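Local coordinates for protein mandelate racemase/muconate lactonizing enzyme/Enolase superfamily (Rhodobacter sphaeroides, PDB 2HZG) that belongs to the enolase superfamily and carries a sodium ion among acidic side chains at the mouth of its TIM-type barrel domain, at residues V198-I203 against L224-P229; R247-G252 against I271-I276; E206-A211 against E228-G233. All blocks are in the same frame, centred on the assembly; numbering follows the deposited sequence.

Contact 1 of 3, residues V198-I203 against L224-P229; sequences VDVGQI and LWLEEP. With NA (sodium ion), chain C.
V200 meets L226 and P229 on the outward side of two neighbouring parallel strands: V200 CG1 lies 3.8 Å from L226 CD1, while V200 CG2 sits over the backbone, 3.5 Å from P229 CA. V198 CG1 adds a looser touch on the same L226 methyl, and helix 235-242 covers L226 and P229. Between the strands the ladder runs from V198 N to W225 O, then E227 N to V198 O (2.7 Å), then V200 N to E227 O. Past the strand ends the chain turns back through a type I' turn, V200 to I203, and Q202 N donates to E228 O at 2.7 Å. Q202 NE2 also reaches E228 OE1 (3.0 Å), meeting it from above the carboxylate plane, with amide and carboxylate nearly perpendicular. On the barrel's inner face D199 and E227, paired across the strands, both hold CG anti to the backbone N (chi1 170° and 174°), which helps bring the carboxylates into a stack with planes 14° apart. D199 OD2 and E227 OE2 each bind the sodium ion at 2.3 Å; E254 and waters share the site. D199 OD1 accepts from G201 N in an Asx turn, and E227 OE1 takes W225 NE1 on its anti lone pair besides a salt bridge to K165. Three carboxylates around one cation, at the C-terminal ends of barrel strands, form the metal site characteristic of the enolase superfamily; the sodium ion probably offsets the repulsion between D199 and E227.

Contact 2 of 3, residues R247-G252 against I271-I276; sequences RVRIAG and IGFIQI
G252, F273 and R249 lose the most surface where strands 249-252 and 273-276 run side by side. G252 joins through backbone alone: its N donates to F273 O at 3.3 Å, and its O accepts from Q275 N at 2.9 Å. Two residues earlier, I250 O accepts from G272 N (2.8 Å). The axes lie 5.0 Å apart with an 18° angle between their directions, the parallel pairing of a beta-alpha-beta unit in the barrel, whose crossover helix 259-268 packs on I271 and I274. On the inward face, A251 CB touches F273 CB at 3.8 Å, and the Q275 side chain folds in beside A251. There Q275 OE1 approaches A251 CB, while Q275 NE2 turns to a weak hydrogen bond with E227. F273 CG stands beside its backbone N (chi1 -60°), which carries the ring back along the neighbouring strand to R249 and against W225. The R249 chain, bent at chi3, brings one guanidinium face against F273 CE2, which stands 3.8 Å above that plane toward its rim; the guanidinium and ring planes lie 46° apart. R249 NH2 connects weakly to a water, which donates to G272 O at 2.6 Å, and R249 NE hydrogen-bonds to a glycerol. Behind the strands, on the helix-covered side, I250 CG2 meets I271 CG2 at 4.0 Å.

Contact 3 of 3, residues E206-A211 against E228-G233; sequences EDVEAA and EPFDAG
With chi1 near -56°, F230 CG is anti to its carbonyl carbon, and the ring reaches from the loop after strand 225-227 to the start of helix 208-212; D231, its CG likewise anti to the carbonyl carbon (chi1 -68°), places OD2 beside E206 CG. In the TIM-type barrel this joins a strand-to-helix loop to the N-terminal end of helix 208-212, which follows the neighbouring strand 195-199. That helix is N-capped by D207, whose OD1 accepts from A210 N at 3.0 Å. The far end of the phenyl does most of the touching: F230 CZ lies 3.6 Å from A211 CB and 3.7 Å from V208 CA, with V208 CG2 a little farther away. P229 CB covers one ring face from within the same loop, and H238 meets the ring edge-to-face. At the rim, E206 and D231 bring like charges near each other, E206 OE2 being 3.8 Å from D231 OD2 with the carboxylate planes 47° apart. E206 forms a salt bridge with R289 of the second subunit, and D231 OD2 a hydrogen bond with H260 of that subunit, which probably ease the repulsion and place this edge at the dimer interface. D207 O lies in the plane of the F230 ring, at its edge, 3.4 Å from CE1.

From the N terminus, strand 195-199 comes first and its end turns into 198-203. The chain then passes through 206-211 and helix 215-220 before strand 225-227 returns beside the first strand and closes contact 1. The next loop, 228-233, folds back on 206-211, so the two closures overlap: contact 3 opens inside the loop of contact 1, ends after it, and shares E228 and P229 with it. Contact 2 follows in series, closed by 271-276 after helix 259-268. It is tied to contact 1 through strands 225-227 and 249-252, with L226 N probably bonded to R249 O. Together the contacts join four consecutive barrel strands to a rim facing the second subunit.

Contact 1 of 3, residues V198-I203 against L224-P229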
loop_
_atom_site.group_PDB
_atom_site.type_symbol
_atom_site.label_atom_id
_atom_site.label_comp_id
_atom_site.label_asym_id
_atom_site.label_seq_id
_atom_site.Cartn_x
_atom_site.Cartn_y
_atom_site.Cartn_z
ATOM N N VAL A 198 25.156 -4.921 -0.833
ATOM C CA VAL A 198 24.355 -6.118 -1.024
ATOM C C VAL A 198 22.885 -5.825 -0.748
ATOM O O VAL A 198 22.540 -5.224 0.271
ATOM C CB VAL A 198 24.852 -7.292 -0.132
ATOM C CG1 VAL A 198 23.932 -8.538 -0.271
ATOM C CG2 VAL A 198 26.317 -7.631 -0.457
ATOM N N ASP A 199 22.040 -6.258 -1.673
ATOM C CA ASP A 199 20.599 -6.050 -1.592
ATOM C C ASP A 199 19.923 -7.407 -1.632
ATOM O O ASP A 199 20.061 -8.147 -2.595
ATOM C CB ASP A 199 20.184 -5.169 -2.778
ATOM C CG ASP A 199 18.667 -5.066 -2.973
ATOM O OD1 ASP A 199 17.864 -5.490 -2.117
ATOM O OD2 ASP A 199 18.281 -4.531 -4.046
ATOM N N VAL A 200 19.207 -7.743 -0.568
ATOM C CA VAL A 200 18.573 -9.063 -0.459
ATOM C C VAL A 200 17.068 -9.112 -0.742
ATOM O O VAL A 200 16.428 -10.156 -0.559
ATOM C CB VAL A 200 18.929 -9.779 0.877
ATOM C CG1 VAL A 200 20.455 -9.972 0.959
ATOM C CG2 VAL A 200 18.417 -9.009 2.088
ATOM N N GLY A 201 16.515 -7.997 -1.209
ATOM C CA GLY A 201 15.141 -7.984 -1.675
ATOM C C GLY A 201 14.105 -8.530 -0.699
ATOM O O GLY A 201 13.232 -9.300 -1.095
ATOM N N GLN A 202 14.218 -8.152 0.570
ATOM C CA GLN A 202 13.234 -8.535 1.603
ATOM C C GLN A 202 13.195 -10.044 1.885
ATOM O O GLN A 202 12.256 -10.535 2.512
ATOM C CB GLN A 202 11.828 -8.016 1.237
ATOM C CG GLN A 202 11.743 -6.497 0.981
ATOM C CD GLN A 202 10.291 -6.027 0.808
ATOM O OE1 GLN A 202 9.350 -6.756 1.135
ATOM N NE2 GLN A 202 10.111 -4.851 0.244
ATOM N N ILE A 203 14.226 -10.782 1.455
ATOM C CA ILE A 203 14.167 -12.245 1.442
ATOM C C ILE A 203 14.092 -12.888 2.835
ATOM O O ILE A 203 13.542 -13.958 2.973
ATOM C CB ILE A 203 15.318 -12.883 0.618
ATOM C CG1 ILE A 203 15.021 -14.360 0.308
ATOM C CG2 ILE A 203 16.653 -12.745 1.368
ATOM C CD1 ILE A 203 13.775 -14.591 -0.560
ATOM N N LEU A 224 29.515 -2.396 2.536
ATOM C CA LEU A 224 29.087 -1.106 3.082
ATOM C C LEU A 224 27.679 -1.155 3.709
ATOM O O LEU A 224 27.468 -0.659 4.816
ATOM C CB LEU A 224 29.158 -0.021 1.993
ATOM C CG LEU A 224 28.665 1.398 2.326
ATOM C CD1 LEU A 224 29.556 2.056 3.381
ATOM C CD2 LEU A 224 28.564 2.269 1.053
ATOM N N TRP A 225 26.714 -1.722 2.980
ATOM C CA TRP A 225 25.371 -1.803 3.495
ATOM C C TRP A 225 24.677 -3.066 3.037
ATOM O O TRP A 225 25.039 -3.681 2.017
ATOM C CB TRP A 225 24.531 -0.538 3.170
ATOM C CG TRP A 225 23.980 -0.422 1.733
ATOM C CD1 TRP A 225 23.175 -1.321 1.062
ATOM C CD2 TRP A 225 24.164 0.687 0.835
ATOM N NE1 TRP A 225 22.871 -0.833 -0.206
ATOM C CE2 TRP A 225 23.462 0.395 -0.357
ATOM C CE3 TRP A 225 24.857 1.904 0.930
ATOM C CZ2 TRP A 225 23.448 1.272 -1.452
ATOM C CZ3 TRP A 225 24.835 2.767 -0.144
ATOM C CH2 TRP A 225 24.127 2.448 -1.321
ATOM N N LEU A 226 23.683 -3.442 3.828
ATOM C CA LEU A 226 22.805 -4.556 3.553
ATOM C C LEU A 226 21.438 -3.950 3.364
ATOM O O LEU A 226 20.885 -3.352 4.278
ATOM C CB LEU A 226 22.806 -5.537 4.734
ATOM C CG LEU A 226 21.768 -6.661 4.651
ATOM C CD1 LEU A 226 22.052 -7.575 3.442
ATOM C CD2 LEU A 226 21.724 -7.432 5.992
ATOM N N GLU A 227 20.898 -4.112 2.161
ATOM C CA GLU A 227 19.692 -3.413 1.727
ATOM C C GLU A 227 18.467 -4.328 1.779
ATOM O O GLU A 227 18.537 -5.502 1.408
ATOM C CB GLU A 227 19.938 -2.866 0.318
ATOM C CG GLU A 227 18.757 -2.221 -0.371
ATOM C CD GLU A 227 19.156 -1.554 -1.675
ATOM O OE1 GLU A 227 20.331 -1.155 -1.837
ATOM O OE2 GLU A 227 18.265 -1.388 -2.533
ATOM N N GLU A 228 17.360 -3.786 2.287
ATOM C CA GLU A 228 16.080 -4.506 2.352
ATOM C C GLU A 228 16.182 -5.910 2.957
ATOM O O GLU A 228 15.760 -6.879 2.316
ATOM C CB GLU A 228 15.443 -4.604 0.949
ATOM C CG GLU A 228 14.899 -3.276 0.417
ATOM C CD GLU A 228 13.553 -3.451 -0.281
ATOM O OE1 GLU A 228 12.513 -2.993 0.303
ATOM O OE2 GLU A 228 13.534 -4.085 -1.383
ATOM N N PRO A 229 16.750 -6.040 4.180
ATOM C CA PRO A 229 16.822 -7.425 4.715
ATOM C C PRO A 229 15.438 -8.069 4.943
ATOM O O PRO A 229 15.316 -9.283 4.892
ATOM C CB PRO A 229 17.558 -7.261 6.065
ATOM C CG PRO A 229 17.340 -5.781 6.433
ATOM C CD PRO A 229 17.307 -5.037 5.117
HETATM NA NA NA C . 16.963 -2.599 -4.060
HETATM O O HOH W 1 15.570 -4.615 -2.615
HETATM O O HOH W 2 15.331 -3.277 -5.773
HETATM O O HOH W 3 18.172 -1.717 -6.148
#

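Contact 2 of 3, residues R247-G252 against I271-I276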
loop_
_atom_site.group_PDB
_atom_site.type_symbol
_atom_site.label_atom_id
_atom_site.label_comp_id
_atom_site.label_asym_id
_atom_site.label_seq_id
_atom_site.Cartn_x
_atom_site.Cartn_y
_atom_site.Cartn_z
ATOM N N ARG A 247 29.582 -4.188 11.286
ATOM C CA ARG A 247 30.034 -2.937 10.666
ATOM C C ARG A 247 29.118 -2.552 9.490
ATOM O O ARG A 247 28.835 -1.384 9.293
ATOM C CB ARG A 247 31.484 -3.023 10.178
ATOM C CG ARG A 247 32.538 -3.306 11.284
ATOM C CD ARG A 247 33.975 -3.027 10.760
ATOM N NE ARG A 247 34.035 -3.325 9.332
ATOM C CZ ARG A 247 34.409 -4.496 8.812
ATOM N NH1 ARG A 247 34.810 -5.485 9.617
ATOM N NH2 ARG A 247 34.387 -4.665 7.478
ATOM N N VAL A 248 28.693 -3.548 8.712
ATOM C CA VAL A 248 27.761 -3.334 7.607
ATOM C C VAL A 248 26.526 -2.608 8.143
ATOM O O VAL A 248 25.957 -2.984 9.182
ATOM C CB VAL A 248 27.393 -4.668 6.893
ATOM C CG1 VAL A 248 26.673 -5.640 7.839
ATOM C CG2 VAL A 248 26.571 -4.422 5.615
ATOM N N ARG A 249 26.124 -1.560 7.443
ATOM C CA ARG A 249 24.955 -0.795 7.849
ATOM C C ARG A 249 23.714 -1.299 7.138
ATOM O O ARG A 249 23.823 -2.026 6.152
ATOM C CB ARG A 249 25.213 0.696 7.607
ATOM C CG ARG A 249 26.330 1.195 8.538
ATOM C CD ARG A 249 26.889 2.513 8.070
ATOM N NE ARG A 249 25.959 3.606 8.349
ATOM C CZ ARG A 249 26.142 4.865 7.964
ATOM N NH1 ARG A 249 27.219 5.200 7.256
ATOM N NH2 ARG A 249 25.235 5.785 8.277
ATOM N N ILE A 250 22.538 -0.950 7.657
ATOM C CA ILE A 250 21.287 -1.396 7.044
ATOM C C ILE A 250 20.745 -0.270 6.154
ATOM O O ILE A 250 20.841 0.910 6.495
ATOM C CB ILE A 250 20.224 -1.870 8.106
ATOM C CG1 ILE A 250 20.825 -2.882 9.109
ATOM C CG2 ILE A 250 18.969 -2.451 7.424
ATOM C CD1 ILE A 250 21.653 -4.029 8.508
ATOM N N ALA A 251 20.231 -0.652 4.996
ATOM C CA ALA A 251 19.651 0.310 4.060
ATOM C C ALA A 251 18.276 -0.151 3.652
ATOM O O ALA A 251 17.989 -1.349 3.648
ATOM C CB ALA A 251 20.551 0.471 2.814
ATOM N N GLY A 252 17.415 0.799 3.306
ATOM C CA GLY A 252 16.124 0.450 2.722
ATOM C C GLY A 252 15.315 1.688 2.411
ATOM O O GLY A 252 15.821 2.812 2.520
ATOM N N ILE A 271 18.137 2.454 10.156
ATOM C CA ILE A 271 18.877 2.402 8.896
ATOM C C ILE A 271 19.924 3.517 8.827
ATOM O O ILE A 271 19.734 4.603 9.387
ATOM C CB ILE A 271 17.961 2.481 7.646
ATOM C CG1 ILE A 271 16.968 3.654 7.775
ATOM C CG2 ILE A 271 17.256 1.144 7.420
ATOM C CD1 ILE A 271 16.522 4.246 6.398
ATOM N N GLY A 272 21.020 3.227 8.131
ATOM C CA GLY A 272 22.036 4.218 7.834
ATOM C C GLY A 272 21.861 4.901 6.495
ATOM O O GLY A 272 22.445 5.961 6.270
ATOM N N PHE A 273 21.071 4.300 5.601
ATOM C CA PHE A 273 20.847 4.832 4.255
ATOM C C PHE A 273 19.367 4.734 3.930
ATOM O O PHE A 273 18.796 3.657 4.012
ATOM C CB PHE A 273 21.648 4.044 3.174
ATOM C CG PHE A 273 23.148 4.085 3.382
ATOM C CD1 PHE A 273 23.930 5.052 2.730
ATOM C CD2 PHE A 273 23.771 3.185 4.245
ATOM C CE1 PHE A 273 25.322 5.104 2.929
ATOM C CE2 PHE A 273 25.164 3.228 4.462
ATOM C CZ PHE A 273 25.937 4.187 3.804
ATOM N N ILE A 274 18.761 5.859 3.571
ATOM C CA ILE A 274 17.376 5.863 3.083
ATOM C C ILE A 274 17.422 5.965 1.559
ATOM O O ILE A 274 18.158 6.777 1.002
ATOM C CB ILE A 274 16.510 6.984 3.760
ATOM C CG1 ILE A 274 15.022 6.885 3.357
ATOM C CG2 ILE A 274 17.046 8.405 3.430
ATOM C CD1 ILE A 274 14.231 5.754 4.035
ATOM N N GLN A 275 16.667 5.099 0.895
ATOM C CA GLN A 275 16.753 4.931 -0.543
ATOM C C GLN A 275 15.364 5.064 -1.107
ATOM O O GLN A 275 14.454 4.308 -0.760
ATOM C CB GLN A 275 17.352 3.570 -0.910
ATOM C CG GLN A 275 18.667 3.265 -0.189
ATOM C CD GLN A 275 19.093 1.821 -0.331
ATOM O OE1 GLN A 275 18.351 0.900 0.033
ATOM N NE2 GLN A 275 20.300 1.608 -0.844
ATOM N N ILE A 276 15.198 6.030 -1.995
ATOM C CA ILE A 276 13.854 6.416 -2.416
ATOM C C ILE A 276 13.690 6.336 -3.923
ATOM O O ILE A 276 14.516 6.826 -4.682
ATOM C CB ILE A 276 13.493 7.847 -1.928
ATOM C CG1 ILE A 276 13.576 7.937 -0.391
ATOM C CG2 ILE A 276 12.140 8.306 -2.526
ATOM C CD1 ILE A 276 12.555 7.087 0.367
HETATM O O HOH W 4 23.772 7.933 7.354
#

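Contact 3 of 3, residues E206-A211 against E228-G233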
loop_
_atom_site.group_PDB
_atom_site.type_symbol
_atom_site.label_atom_id
_atom_site.label_comp_id
_atom_site.label_asym_id
_atom_site.label_seq_id
_atom_site.Cartn_x
_atom_site.Cartn_y
_atom_site.Cartn_z
ATOM N N GLU A 206 10.786 -11.743 8.061
ATOM C CA GLU A 206 10.872 -11.222 9.435
ATOM C C GLU A 206 11.885 -12.008 10.276
ATOM O O GLU A 206 11.935 -11.868 11.500
ATOM C CB GLU A 206 9.501 -11.284 10.114
ATOM C CG GLU A 206 8.468 -10.368 9.483
ATOM C CD GLU A 206 7.100 -10.520 10.146
ATOM O OE1 GLU A 206 6.969 -10.109 11.306
ATOM O OE2 GLU A 206 6.174 -11.064 9.509
ATOM N N ASP A 207 12.694 -12.827 9.611
ATOM C CA ASP A 207 13.595 -13.752 10.307
ATOM C C ASP A 207 14.910 -13.029 10.633
ATOM O O ASP A 207 15.874 -13.046 9.829
ATOM C CB ASP A 207 13.802 -14.976 9.430
ATOM C CG ASP A 207 14.469 -16.138 10.154
ATOM O OD1 ASP A 207 15.122 -15.954 11.198
ATOM O OD2 ASP A 207 14.358 -17.254 9.628
ATOM N N VAL A 208 14.919 -12.341 11.778
ATOM C CA VAL A 208 16.094 -11.590 12.224
ATOM C C VAL A 208 17.318 -12.511 12.317
ATOM O O VAL A 208 18.433 -12.121 11.925
ATOM C CB VAL A 208 15.865 -10.858 13.565
ATOM C CG1 VAL A 208 17.147 -10.155 14.032
ATOM C CG2 VAL A 208 14.724 -9.837 13.422
ATOM N N GLU A 209 17.117 -13.721 12.839
ATOM C CA GLU A 209 18.245 -14.616 13.054
ATOM C C GLU A 209 18.859 -15.118 11.744
ATOM O O GLU A 209 20.071 -15.163 11.638
ATOM C CB GLU A 209 17.883 -15.754 14.016
ATOM C CG GLU A 209 17.400 -15.233 15.411
ATOM C CD GLU A 209 18.449 -14.368 16.131
ATOM O OE1 GLU A 209 19.664 -14.669 16.058
ATOM O OE2 GLU A 209 18.066 -13.365 16.768
ATOM N N ALA A 210 18.030 -15.474 10.758
ATOM C CA ALA A 210 18.525 -15.830 9.405
ATOM C C ALA A 210 19.346 -14.689 8.785
ATOM O O ALA A 210 20.400 -14.928 8.203
ATOM C CB ALA A 210 17.382 -16.223 8.492
ATOM N N ALA A 211 18.861 -13.455 8.918
ATOM C CA ALA A 211 19.579 -12.279 8.424
ATOM C C ALA A 211 20.877 -12.060 9.199
ATOM O O ALA A 211 21.949 -11.819 8.604
ATOM C CB ALA A 211 18.686 -11.033 8.514
ATOM N N GLU A 228 17.360 -3.786 2.287
ATOM C CA GLU A 228 16.080 -4.506 2.352
ATOM C C GLU A 228 16.182 -5.910 2.957
ATOM O O GLU A 228 15.760 -6.879 2.316
ATOM C CB GLU A 228 15.443 -4.604 0.949
ATOM C CG GLU A 228 14.899 -3.276 0.417
ATOM C CD GLU A 228 13.553 -3.451 -0.281
ATOM O OE1 GLU A 228 12.513 -2.993 0.303
ATOM O OE2 GLU A 228 13.534 -4.085 -1.383
ATOM N N PRO A 229 16.750 -6.040 4.180
ATOM C CA PRO A 229 16.822 -7.425 4.715
ATOM C C PRO A 229 15.438 -8.069 4.943
ATOM O O PRO A 229 15.316 -9.283 4.892
ATOM C CB PRO A 229 17.558 -7.261 6.065
ATOM C CG PRO A 229 17.340 -5.781 6.433
ATOM C CD PRO A 229 17.307 -5.037 5.117
ATOM N N PHE A 230 14.420 -7.248 5.191
ATOM C CA PHE A 230 13.115 -7.724 5.663
ATOM C C PHE A 230 11.938 -7.127 4.898
ATOM O O PHE A 230 12.137 -6.206 4.085
ATOM C CB PHE A 230 12.955 -7.367 7.148
ATOM C CG PHE A 230 14.065 -7.886 8.029
ATOM C CD1 PHE A 230 14.239 -9.270 8.224
ATOM C CD2 PHE A 230 14.926 -6.996 8.668
ATOM C CE1 PHE A 230 15.269 -9.751 9.047
ATOM C CE2 PHE A 230 15.961 -7.464 9.489
ATOM C CZ PHE A 230 16.135 -8.840 9.683
ATOM N N ASP A 231 10.719 -7.633 5.172
ATOM C CA ASP A 231 9.472 -6.963 4.749
ATOM C C ASP A 231 9.655 -5.464 4.950
ATOM O O ASP A 231 10.193 -5.056 5.975
ATOM C CB ASP A 231 8.263 -7.333 5.641
ATOM C CG ASP A 231 7.808 -8.775 5.514
ATOM O OD1 ASP A 231 8.296 -9.529 4.646
ATOM O OD2 ASP A 231 6.905 -9.137 6.310
ATOM N N ALA A 232 9.149 -4.656 4.017
ATOM C CA ALA A 232 9.284 -3.190 4.094
ATOM C C ALA A 232 8.746 -2.586 5.399
ATOM O O ALA A 232 9.337 -1.645 5.958
ATOM C CB ALA A 232 8.617 -2.534 2.890
ATOM N N GLY A 233 7.632 -3.123 5.885
ATOM C CA GLY A 233 7.033 -2.634 7.133
ATOM C C GLY A 233 7.618 -3.189 8.423
ATOM O O GLY A 233 7.268 -2.716 9.510
#